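Local coordinates for protein alpha-fucosidase (Bifidobacterium bifidum, PDB 2EAE) that hydrolyses alpha-1,2-linked L-fucose from glycans, this chain being the catalytic part of a much longer bifidobacterial fucosidase, at residues 418-423 against 505-510; 575-580 against 678-683; 582-587 against 687-692. The protein carries 1 engineered substitution. All blocks are in the same frame, centred on the assembly; numbering follows the deposited sequence.

Contact 1: residues 418-423 against 505-510; sequences FHMNVN and AAVPWI. With FUL (beta-L-fucopyranose), chain D; GAL (beta-D-galactopyranose), chain B.
M420, N421 and V422 meet A506 and W509 in a buried contact with no polar bond across it, where the loop after strand 418-419 passes the first turns of helix 506-521 in the family 95 catalytic domain. The loop presents its backbone as much as its side chains. M420 O lies 3.3 Å from the methyl of A506 CB, a residue small enough for the loop to come this close. The flexible M420 chain, CG beside its backbone N (chi1 -68°) and bent at both chi2 and chi3, lays its end along the helix: CE is 4.0 Å from A506 CB and also touches V507, while SD is 4.2 Å from I510 CG2. One turn along, W509 extends its indole alongside V422. The far corner of the six-membered ring does the touching: W509 CH2 is 3.6 Å from V422 CB, and N421 O approaches W509 CZ3 obliquely at 3.3 Å. On the sugar side of the loop, C6 of the fucose rests over the centre of one face of the H419 ring. N421 OD1 lies 2.7 Å from fucose O1, while its ND2 is fixed by E566. The loop's back thus meets the helix by van der Waals packing of carbonyl oxygens and apolar side chains, which, with bonds from M420 to Q425 and T484, helps to set its position; its front turns polar groups to the sugars.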
loop_
_atom_site.group_PDB
_atom_site.type_symbol
_atom_site.label_atom_id
_atom_site.label_comp_id
_atom_site.label_asym_id
_atom_site.label_seq_id
_atom_site.Cartn_x
_atom_site.Cartn_y
_atom_site.Cartn_z
ATOM N N PHE A 418 -9.738 0.920 4.074
ATOM C CA PHE A 418 -9.159 0.594 2.774
ATOM C C PHE A 418 -9.672 1.692 1.867
ATOM O O PHE A 418 -10.865 1.689 1.484
ATOM C CB PHE A 418 -9.616 -0.813 2.309
ATOM C CG PHE A 418 -9.206 -1.900 3.275
ATOM C CD1 PHE A 418 -7.845 -2.230 3.433
ATOM C CD2 PHE A 418 -10.138 -2.489 4.113
ATOM C CE1 PHE A 418 -7.442 -3.207 4.367
ATOM C CE2 PHE A 418 -9.754 -3.479 5.058
ATOM C CZ PHE A 418 -8.403 -3.830 5.193
ATOM N N HIS A 419 -8.793 2.656 1.569
ATOM C CA HIS A 419 -9.146 3.872 0.836
ATOM C C HIS A 419 -8.594 3.750 -0.576
ATOM O O HIS A 419 -7.370 3.833 -0.792
ATOM C CB HIS A 419 -8.551 5.105 1.512
ATOM C CG HIS A 419 -9.567 6.089 2.004
ATOM N ND1 HIS A 419 -9.881 7.253 1.319
ATOM C CD2 HIS A 419 -10.297 6.108 3.143
ATOM C CE1 HIS A 419 -10.782 7.928 2.007
ATOM N NE2 HIS A 419 -11.050 7.257 3.120
ATOM N N MET A 420 -9.504 3.516 -1.519
ATOM C CA MET A 420 -9.158 2.997 -2.854
ATOM C C MET A 420 -9.152 4.063 -3.918
ATOM O O MET A 420 -9.238 3.762 -5.108
ATOM C CB MET A 420 -10.094 1.845 -3.268
ATOM C CG MET A 420 -9.947 0.562 -2.476
ATOM S SD MET A 420 -10.242 -0.897 -3.545
ATOM C CE MET A 420 -11.736 -0.462 -4.452
ATOM N N ASN A 421 -9.003 5.321 -3.518
ATOM C CA ASN A 421 -8.757 6.367 -4.537
ATOM C C ASN A 421 -7.363 7.017 -4.448
ATOM O O ASN A 421 -7.175 8.181 -4.818
ATOM C CB ASN A 421 -9.902 7.389 -4.587
ATOM C CG ASN A 421 -9.927 8.286 -3.347
ATOM O OD1 ASN A 421 -9.182 8.072 -2.389
ATOM N ND2 ASN A 421 -10.803 9.314 -3.374
ATOM N N VAL A 422 -6.405 6.226 -3.945
ATOM C CA VAL A 422 -4.957 6.397 -4.059
ATOM C C VAL A 422 -4.209 5.641 -2.973
ATOM O O VAL A 422 -3.107 5.133 -3.202
ATOM C CB VAL A 422 -4.457 7.852 -4.072
ATOM C CG1 VAL A 422 -4.769 8.593 -2.714
ATOM C CG2 VAL A 422 -2.955 7.852 -4.439
ATOM N N ASN A 423 -4.764 5.608 -1.754
ATOM C CA ASN A 423 -3.962 5.156 -0.600
ATOM C C ASN A 423 -3.680 3.655 -0.625
ATOM O O ASN A 423 -2.522 3.223 -0.457
ATOM C CB ASN A 423 -4.637 5.535 0.722
ATOM C CG ASN A 423 -4.333 6.960 1.145
ATOM O OD1 ASN A 423 -4.929 7.923 0.637
ATOM N ND2 ASN A 423 -3.410 7.108 2.063
ATOM N N ALA A 505 -13.965 4.081 -10.805
ATOM C CA ALA A 505 -12.650 3.753 -11.393
ATOM C C ALA A 505 -11.634 3.300 -10.332
ATOM O O ALA A 505 -10.533 2.867 -10.683
ATOM C CB ALA A 505 -12.120 4.913 -12.203
ATOM N N ALA A 506 -12.037 3.317 -9.049
ATOM C CA ALA A 506 -11.230 2.756 -7.947
ATOM C C ALA A 506 -10.872 1.281 -8.260
ATOM O O ALA A 506 -9.757 0.848 -8.064
ATOM C CB ALA A 506 -11.980 2.859 -6.624
ATOM N N VAL A 507 -11.828 0.556 -8.778
ATOM C CA VAL A 507 -11.647 -0.869 -9.164
ATOM C C VAL A 507 -10.658 -1.076 -10.320
ATOM O O VAL A 507 -9.667 -1.792 -10.096
ATOM C CB VAL A 507 -13.003 -1.611 -9.323
ATOM C CG1 VAL A 507 -12.795 -3.118 -9.773
ATOM C CG2 VAL A 507 -13.779 -1.570 -7.961
ATOM N N PRO A 508 -10.889 -0.455 -11.512
ATOM C CA PRO A 508 -9.841 -0.393 -12.545
ATOM C C PRO A 508 -8.470 -0.072 -11.944
ATOM O O PRO A 508 -7.508 -0.741 -12.255
ATOM C CB PRO A 508 -10.348 0.732 -13.471
ATOM C CG PRO A 508 -11.815 0.539 -13.466
ATOM C CD PRO A 508 -12.149 0.126 -12.016
ATOM N N TRP A 509 -8.368 0.963 -11.092
ATOM C CA TRP A 509 -7.079 1.318 -10.519
ATOM C C TRP A 509 -6.425 0.193 -9.704
ATOM O O TRP A 509 -5.246 -0.171 -9.925
ATOM C CB TRP A 509 -7.215 2.590 -9.659
ATOM C CG TRP A 509 -5.907 3.282 -9.364
ATOM C CD1 TRP A 509 -4.613 2.851 -9.632
ATOM C CD2 TRP A 509 -5.771 4.550 -8.714
ATOM N NE1 TRP A 509 -3.697 3.773 -9.150
ATOM C CE2 TRP A 509 -4.380 4.827 -8.604
ATOM C CE3 TRP A 509 -6.689 5.483 -8.220
ATOM C CZ2 TRP A 509 -3.893 6.002 -8.034
ATOM C CZ3 TRP A 509 -6.191 6.663 -7.621
ATOM C CH2 TRP A 509 -4.808 6.912 -7.559
ATOM N N ILE A 510 -7.155 -0.319 -8.727
ATOM C CA ILE A 510 -6.601 -1.400 -7.873
ATOM C C ILE A 510 -6.242 -2.665 -8.695
ATOM O O ILE A 510 -5.305 -3.402 -8.342
ATOM C CB ILE A 510 -7.498 -1.719 -6.668
ATOM C CG1 ILE A 510 -6.664 -2.340 -5.513
ATOM C CG2 ILE A 510 -8.689 -2.602 -7.067
ATOM C CD1 ILE A 510 -5.592 -1.380 -4.826
HETATM C C1 FUL D . -8.363 10.722 0.570
HETATM C C2 FUL D . -7.407 11.932 0.637
HETATM O O2 FUL D . -8.004 13.053 -0.054
HETATM C C3 FUL D . -7.011 12.353 2.071
HETATM O O3 FUL D . -5.836 13.193 2.014
HETATM C C4 FUL D . -6.700 11.136 2.945
HETATM O O4 FUL D . -5.528 10.547 2.370
HETATM C C5 FUL D . -7.860 10.141 2.890
HETATM C C6 FUL D . -7.600 8.865 3.690
HETATM O O5 FUL D . -8.072 9.730 1.546
HETATM O O1 FUL D . -8.275 10.020 -0.686
HETATM C C1 GAL B . -12.164 13.093 3.524
HETATM C C2 GAL B . -11.462 12.115 2.567
HETATM C C3 GAL B . -12.490 11.351 1.718
HETATM C C4 GAL B . -13.512 10.688 2.660
HETATM C C5 GAL B . -14.150 11.755 3.560
HETATM C C6 GAL B . -15.051 11.095 4.582
HETATM O O2 GAL B . -10.486 12.755 1.779
HETATM O O3 GAL B . -11.789 10.367 0.999
HETATM O O4 GAL B . -12.855 9.732 3.458
HETATM O O5 GAL B . -13.124 12.409 4.285
HETATM O O6 GAL B . -15.816 12.110 5.218
#

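Contact 2: residues 575-580 against 678-683; sequences NTYESS and HMSHLL. With FUL (beta-L-fucopyranose), chain D.
T576 and Y577, in the first turn of helix 576-596, pack against S680, H681 and L683 of the long loop that follows the sugar-binding H678. Y577 makes the largest single contribution. Its CG stands opposite the backbone N (chi1 168°), which swings the ring along the loop and sends the phenol to S503. Y577 CD1 then lies 3.6 Å from S680 CB, met obliquely, and 3.6 Å from L683 CD1, a methyl set at the ring's edge; an apolar leucine suits this hydrocarbon rim, and the two chains run side by side. S680 O sits near the ring plane and 3.3 Å from Y577 CA. This weak CA-H...O contact may partly compensate a buried carbonyl for which the model offers no hydrogen-bond partner, whereas the hydroxyl of S680 is bonded to P565 O.

T576 divides its branches between two tasks: OG1 bonds to K650 O, and CG2 lies 3.4 Å from H681 O. The beta carbons of T576 and H681 are 3.7 Å apart, but the imidazole itself leads off, because chi1 of 60° wedges CG between its own N and carbonyl carbon, and one ring face is covered by L682 CG. A single water joins S580 OG to H681 O. On the helix side, N575 caps the turn, the short asparagine chain placing its carbonyl so that N575 OD1 accepts from E578 N at 2.9 Å.

At the start of the loop, H678 NE2 donates to fucose O2 over 2.7 Å in a bond of 163°. The arrangement is a packing layer next to the sugar pocket, where the capped start of helix 576-596 meets the loop that carries H678, in a domain whose family folds as an (alpha/alpha)6 barrel.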
loop_
_atom_site.group_PDB
_atom_site.type_symbol
_atom_site.label_atom_id
_atom_site.label_comp_id
_atom_site.label_asym_id
_atom_site.label_seq_id
_atom_site.Cartn_x
_atom_site.Cartn_y
_atom_site.Cartn_z
ATOM N N ASN A 575 -14.021 12.205 -16.996
ATOM C CA ASN A 575 -12.887 13.059 -16.615
ATOM C C ASN A 575 -11.629 12.259 -16.933
ATOM O O ASN A 575 -11.725 11.087 -17.326
ATOM C CB ASN A 575 -12.937 13.553 -15.126
ATOM C CG ASN A 575 -12.928 12.410 -14.098
ATOM O OD1 ASN A 575 -12.455 11.335 -14.385
ATOM N ND2 ASN A 575 -13.473 12.659 -12.898
ATOM N N THR A 576 -10.463 12.892 -16.759
ATOM C CA THR A 576 -9.194 12.295 -17.155
ATOM C C THR A 576 -8.844 11.098 -16.254
ATOM O O THR A 576 -8.272 10.104 -16.745
ATOM C CB THR A 576 -8.121 13.330 -17.125
ATOM O OG1 THR A 576 -8.525 14.377 -18.025
ATOM C CG2 THR A 576 -6.781 12.746 -17.638
ATOM N N TYR A 577 -9.202 11.216 -14.977
ATOM C CA TYR A 577 -9.027 10.146 -13.971
ATOM C C TYR A 577 -9.652 8.856 -14.482
ATOM O O TYR A 577 -8.947 7.869 -14.732
ATOM C CB TYR A 577 -9.667 10.593 -12.664
ATOM C CG TYR A 577 -9.840 9.554 -11.588
ATOM C CD1 TYR A 577 -8.737 9.024 -10.918
ATOM C CD2 TYR A 577 -11.114 9.148 -11.193
ATOM C CE1 TYR A 577 -8.912 8.086 -9.848
ATOM C CE2 TYR A 577 -11.316 8.217 -10.130
ATOM C CZ TYR A 577 -10.190 7.690 -9.483
ATOM O OH TYR A 577 -10.363 6.783 -8.456
ATOM N N GLU A 578 -10.971 8.866 -14.671
ATOM C CA GLU A 578 -11.693 7.633 -15.051
ATOM C C GLU A 578 -11.230 7.148 -16.422
ATOM O O GLU A 578 -11.044 5.963 -16.612
ATOM C CB GLU A 578 -13.206 7.873 -15.088
ATOM C CG GLU A 578 -13.846 8.173 -13.737
ATOM C CD GLU A 578 -14.567 6.966 -13.084
ATOM O OE1 GLU A 578 -14.988 5.989 -13.804
ATOM O OE2 GLU A 578 -14.750 7.035 -11.839
ATOM N N SER A 579 -11.064 8.058 -17.388
ATOM C CA SER A 579 -10.695 7.621 -18.756
ATOM C C SER A 579 -9.285 7.008 -18.870
ATOM O O SER A 579 -9.075 6.052 -19.615
ATOM C CB SER A 579 -10.873 8.766 -19.749
ATOM O OG SER A 579 -12.278 9.034 -19.860
ATOM N N SER A 580 -8.346 7.587 -18.128
ATOM C CA SER A 580 -6.973 7.113 -18.030
ATOM C C SER A 580 -6.937 5.708 -17.401
ATOM O O SER A 580 -6.200 4.796 -17.865
ATOM C CB SER A 580 -6.155 8.116 -17.173
ATOM O OG SER A 580 -5.887 9.289 -17.942
ATOM N N HIS A 678 -4.245 15.419 -4.542
ATOM C CA HIS A 678 -4.435 14.412 -5.580
ATOM C C HIS A 678 -3.923 14.929 -6.914
ATOM O O HIS A 678 -3.982 16.138 -7.218
ATOM C CB HIS A 678 -5.931 14.053 -5.748
ATOM C CG HIS A 678 -6.489 13.307 -4.579
ATOM N ND1 HIS A 678 -6.524 11.932 -4.531
ATOM C CD2 HIS A 678 -6.983 13.747 -3.398
ATOM C CE1 HIS A 678 -7.033 11.556 -3.367
ATOM N NE2 HIS A 678 -7.306 12.645 -2.660
ATOM N N MET A 679 -3.472 14.000 -7.727
ATOM C CA MET A 679 -3.139 14.296 -9.113
ATOM C C MET A 679 -3.838 13.216 -9.951
ATOM O O MET A 679 -3.199 12.436 -10.651
ATOM C CB MET A 679 -1.618 14.279 -9.313
ATOM C CG MET A 679 -0.893 15.306 -8.386
ATOM S SD MET A 679 0.842 15.530 -8.807
ATOM C CE MET A 679 1.406 13.809 -8.798
ATOM N N SER A 680 -5.167 13.194 -9.880
ATOM C CA SER A 680 -5.958 12.083 -10.444
ATOM C C SER A 680 -5.921 12.000 -11.966
ATOM O O SER A 680 -6.193 10.929 -12.563
ATOM C CB SER A 680 -7.386 12.175 -9.922
ATOM O OG SER A 680 -7.368 11.960 -8.502
ATOM N N HIS A 681 -5.565 13.118 -12.590
ATOM C CA HIS A 681 -5.417 13.205 -14.043
ATOM C C HIS A 681 -4.063 12.781 -14.569
ATOM O O HIS A 681 -3.870 12.735 -15.791
ATOM C CB HIS A 681 -5.752 14.620 -14.555
ATOM C CG HIS A 681 -4.883 15.710 -13.977
ATOM N ND1 HIS A 681 -4.584 15.812 -12.634
ATOM C CD2 HIS A 681 -4.258 16.748 -14.576
ATOM C CE1 HIS A 681 -3.839 16.883 -12.427
ATOM N NE2 HIS A 681 -3.624 17.467 -13.593
ATOM N N LEU A 682 -3.116 12.449 -13.684
ATOM C CA LEU A 682 -1.764 12.088 -14.147
ATOM C C LEU A 682 -1.465 10.610 -13.932
ATOM O O LEU A 682 -0.293 10.185 -14.003
ATOM C CB LEU A 682 -0.722 12.937 -13.424
ATOM C CG LEU A 682 -0.904 14.456 -13.636
ATOM C CD1 LEU A 682 0.256 15.234 -13.013
ATOM C CD2 LEU A 682 -0.964 14.745 -15.145
ATOM N N LEU A 683 -2.516 9.828 -13.685
ATOM C CA LEU A 683 -2.334 8.380 -13.479
ATOM C C LEU A 683 -1.812 7.605 -14.715
ATOM O O LEU A 683 -1.220 6.535 -14.578
ATOM C CB LEU A 683 -3.561 7.714 -12.869
ATOM C CG LEU A 683 -4.060 8.439 -11.617
ATOM C CD1 LEU A 683 -5.332 7.795 -11.083
ATOM C CD2 LEU A 683 -2.946 8.445 -10.499
HETATM C C1 FUL D . -8.363 10.722 0.570
HETATM C C2 FUL D . -7.407 11.932 0.637
HETATM O O2 FUL D . -8.004 13.053 -0.054
HETATM C C3 FUL D . -7.011 12.353 2.071
HETATM O O3 FUL D . -5.836 13.193 2.014
HETATM C C4 FUL D . -6.700 11.136 2.945
HETATM O O4 FUL D . -5.528 10.547 2.370
HETATM C C5 FUL D . -7.860 10.141 2.890
HETATM C C6 FUL D . -7.600 8.865 3.690
HETATM O O5 FUL D . -8.072 9.730 1.546
HETATM O O1 FUL D . -8.275 10.020 -0.686
HETATM O O HOH W 1 -3.468 10.267 -16.988
#

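Contact 3: residues 582-587 against 687-692; sequences VWQMLN and PGDLIT. With CA (calcium ion), chain E.
Q584 meets D689 with both ends of its amide, one bond firm and one weak, while its neighbour W583 covers L690. Q584 OE1 accepts from D689 N at 2.8 Å in a fairly straight bond of 162°, although the donor stands well above the carbonyl plane. Q584 NE2 reaches D689 OD2 at 3.0 Å, the weak bond, with amide and carboxylate planes crossing at 81°. Glutamine suits the place because one flat group both accepts and donates, and its chain, bent at chi2, folds the amide toward the loop. G688, with no side chain, brings its CA to 3.5 Å from Q584 OE1. L690 CD1 sits 3.5 Å from the centroid of the W583 six-membered ring, only 10° off its normal, a CH-pi contact over one face; N587 CB approaches the opposite face, offset toward the rim.

Farther out, D689 OD2 binds the calcium ion at 2.5 Å, together with four waters and two further atoms, among them E519 OE1. One of these waters donates to D689 OD1 over 2.7 Å, and the same oxygen is bonded to N783. Q584 NE2 also bonds to D588, which probably helps to fix the amide's rotation and so to aim the metal ligand.

The contact lies on one side of helix 576-596. Helix 631-638 touches W583 through K635 and L638, helix 524-545 packs on M585 and L586, and Q512 of helix 506-521 meets both Q584 and P687.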
loop_
_atom_site.group_PDB
_atom_site.type_symbol
_atom_site.label_atom_id
_atom_site.label_comp_id
_atom_site.label_asym_id
_atom_site.label_seq_id
_atom_site.Cartn_x
_atom_site.Cartn_y
_atom_site.Cartn_z
ATOM N N VAL A 582 -9.552 3.566 -17.129
ATOM C CA VAL A 582 -10.255 2.558 -17.937
ATOM C C VAL A 582 -9.386 2.189 -19.151
ATOM O O VAL A 582 -9.345 1.005 -19.537
ATOM C CB VAL A 582 -11.668 3.054 -18.350
ATOM C CG1 VAL A 582 -12.290 2.118 -19.418
ATOM C CG2 VAL A 582 -12.572 3.199 -17.101
ATOM N N TRP A 583 -8.714 3.184 -19.748
ATOM C CA TRP A 583 -7.727 2.925 -20.812
ATOM C C TRP A 583 -6.686 1.880 -20.338
ATOM O O TRP A 583 -6.452 0.872 -21.037
ATOM C CB TRP A 583 -7.049 4.214 -21.300
ATOM C CG TRP A 583 -6.103 3.993 -22.496
ATOM C CD1 TRP A 583 -6.379 4.202 -23.808
ATOM C CD2 TRP A 583 -4.756 3.528 -22.433
ATOM N NE1 TRP A 583 -5.264 3.907 -24.596
ATOM C CE2 TRP A 583 -4.254 3.496 -23.766
ATOM C CE3 TRP A 583 -3.903 3.159 -21.382
ATOM C CZ2 TRP A 583 -2.953 3.089 -24.059
ATOM C CZ3 TRP A 583 -2.606 2.749 -21.681
ATOM C CH2 TRP A 583 -2.143 2.730 -23.019
ATOM N N GLN A 584 -6.088 2.096 -19.159
ATOM C CA GLN A 584 -5.105 1.151 -18.604
ATOM C C GLN A 584 -5.682 -0.255 -18.407
ATOM O O GLN A 584 -5.059 -1.281 -18.770
ATOM C CB GLN A 584 -4.497 1.670 -17.286
ATOM C CG GLN A 584 -3.159 0.929 -16.893
ATOM C CD GLN A 584 -2.056 1.109 -17.937
ATOM O OE1 GLN A 584 -1.734 2.213 -18.295
ATOM N NE2 GLN A 584 -1.486 0.012 -18.418
ATOM N N MET A 585 -6.876 -0.310 -17.820
ATOM C CA MET A 585 -7.560 -1.566 -17.627
ATOM C C MET A 585 -7.810 -2.343 -18.921
ATOM O O MET A 585 -7.593 -3.556 -18.984
ATOM C CB MET A 585 -8.873 -1.354 -16.885
ATOM C CG MET A 585 -9.566 -2.664 -16.574
ATOM S SD MET A 585 -11.138 -2.474 -15.726
ATOM C CE MET A 585 -12.112 -1.446 -16.860
ATOM N N LEU A 586 -8.273 -1.652 -19.948
ATOM C CA LEU A 586 -8.501 -2.335 -21.224
ATOM C C LEU A 586 -7.158 -2.776 -21.831
ATOM O O LEU A 586 -7.054 -3.888 -22.382
ATOM C CB LEU A 586 -9.280 -1.444 -22.186
ATOM C CG LEU A 586 -10.718 -1.182 -21.735
ATOM C CD1 LEU A 586 -11.369 -0.180 -22.699
ATOM C CD2 LEU A 586 -11.613 -2.435 -21.580
ATOM N N ASN A 587 -6.146 -1.934 -21.672
ATOM C CA ASN A 587 -4.807 -2.250 -22.155
ATOM C C ASN A 587 -4.351 -3.570 -21.529
ATOM O O ASN A 587 -3.924 -4.471 -22.218
ATOM C CB ASN A 587 -3.811 -1.139 -21.818
ATOM C CG ASN A 587 -2.409 -1.467 -22.286
ATOM O OD1 ASN A 587 -1.555 -1.909 -21.507
ATOM N ND2 ASN A 587 -2.170 -1.274 -23.561
ATOM N N PRO A 687 0.700 5.367 -11.944
ATOM C CA PRO A 687 1.528 4.159 -12.180
ATOM C C PRO A 687 1.406 3.595 -13.600
ATOM O O PRO A 687 2.035 2.585 -13.898
ATOM C CB PRO A 687 0.935 3.123 -11.197
ATOM C CG PRO A 687 -0.516 3.465 -11.136
ATOM C CD PRO A 687 -0.550 5.024 -11.232
ATOM N N GLY A 688 0.612 4.238 -14.447
ATOM C CA GLY A 688 0.191 3.653 -15.719
ATOM C C GLY A 688 1.238 3.759 -16.819
ATOM O O GLY A 688 2.394 4.189 -16.571
ATOM N N ASP A 689 0.824 3.356 -18.023
ATOM C CA ASP A 689 1.739 3.225 -19.159
ATOM C C ASP A 689 1.285 4.067 -20.339
ATOM O O ASP A 689 1.797 3.902 -21.440
ATOM C CB ASP A 689 1.839 1.748 -19.614
ATOM C CG ASP A 689 2.100 0.786 -18.476
ATOM O OD1 ASP A 689 2.856 1.120 -17.527
ATOM O OD2 ASP A 689 1.534 -0.342 -18.529
ATOM N N LEU A 690 0.329 4.964 -20.099
ATOM C CA LEU A 690 -0.195 5.851 -21.158
ATOM C C LEU A 690 0.804 6.927 -21.640
ATOM O O LEU A 690 0.854 7.268 -22.835
ATOM C CB LEU A 690 -1.490 6.489 -20.683
ATOM C CG LEU A 690 -2.360 7.308 -21.649
ATOM C CD1 LEU A 690 -2.672 6.560 -22.923
ATOM C CD2 LEU A 690 -3.638 7.637 -20.910
ATOM N N ILE A 691 1.562 7.493 -20.700
ATOM C CA ILE A 691 2.475 8.579 -20.957
ATOM C C ILE A 691 3.821 8.083 -20.439
ATOM O O ILE A 691 3.962 7.793 -19.247
ATOM C CB ILE A 691 2.039 9.861 -20.205
ATOM C CG1 ILE A 691 0.604 10.254 -20.591
ATOM C CG2 ILE A 691 3.054 11.019 -20.379
ATOM C CD1 ILE A 691 0.156 11.488 -19.841
ATOM N N THR A 692 4.791 7.915 -21.353
ATOM C CA THR A 692 6.086 7.316 -20.993
ATOM C C THR A 692 7.199 8.011 -21.746
ATOM O O THR A 692 6.932 8.775 -22.682
ATOM C CB THR A 692 6.204 5.800 -21.386
ATOM O OG1 THR A 692 6.253 5.672 -22.820
ATOM C CG2 THR A 692 5.096 4.938 -20.810
HETATM CA CA CA E . 1.887 -2.372 -17.184
HETATM O O HOH W 2 2.522 -0.693 -15.609
HETATM O O HOH W 3 0.263 -3.191 -18.983
HETATM O O HOH W 4 -0.193 -2.212 -16.174
HETATM O O HOH W 5 3.941 -2.008 -18.236
#

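Followed from the N terminus, contact 1 comes first, closing a loop of 81 residues between the pocket loop after strand 418-419 and helix 506-521; it is complete before the others open. Contacts 2 and 3 start on helix 576-596 and end in the loop before helix 699-710, closing 97 and 99 residues. Their segments alternate, so the loops cross, and residues 678-692 advance along helix 576-596 in the same chain direction, H681 beside Y577 and G688 beside Q584. L683 O and G688 N, 2.9 Å apart, probably join them. W509 touches both L683 and P687, while E578 probably bonds to A505 N. Together they tie the sugar pocket, helices 506-521 and 576-596, and the calcium site.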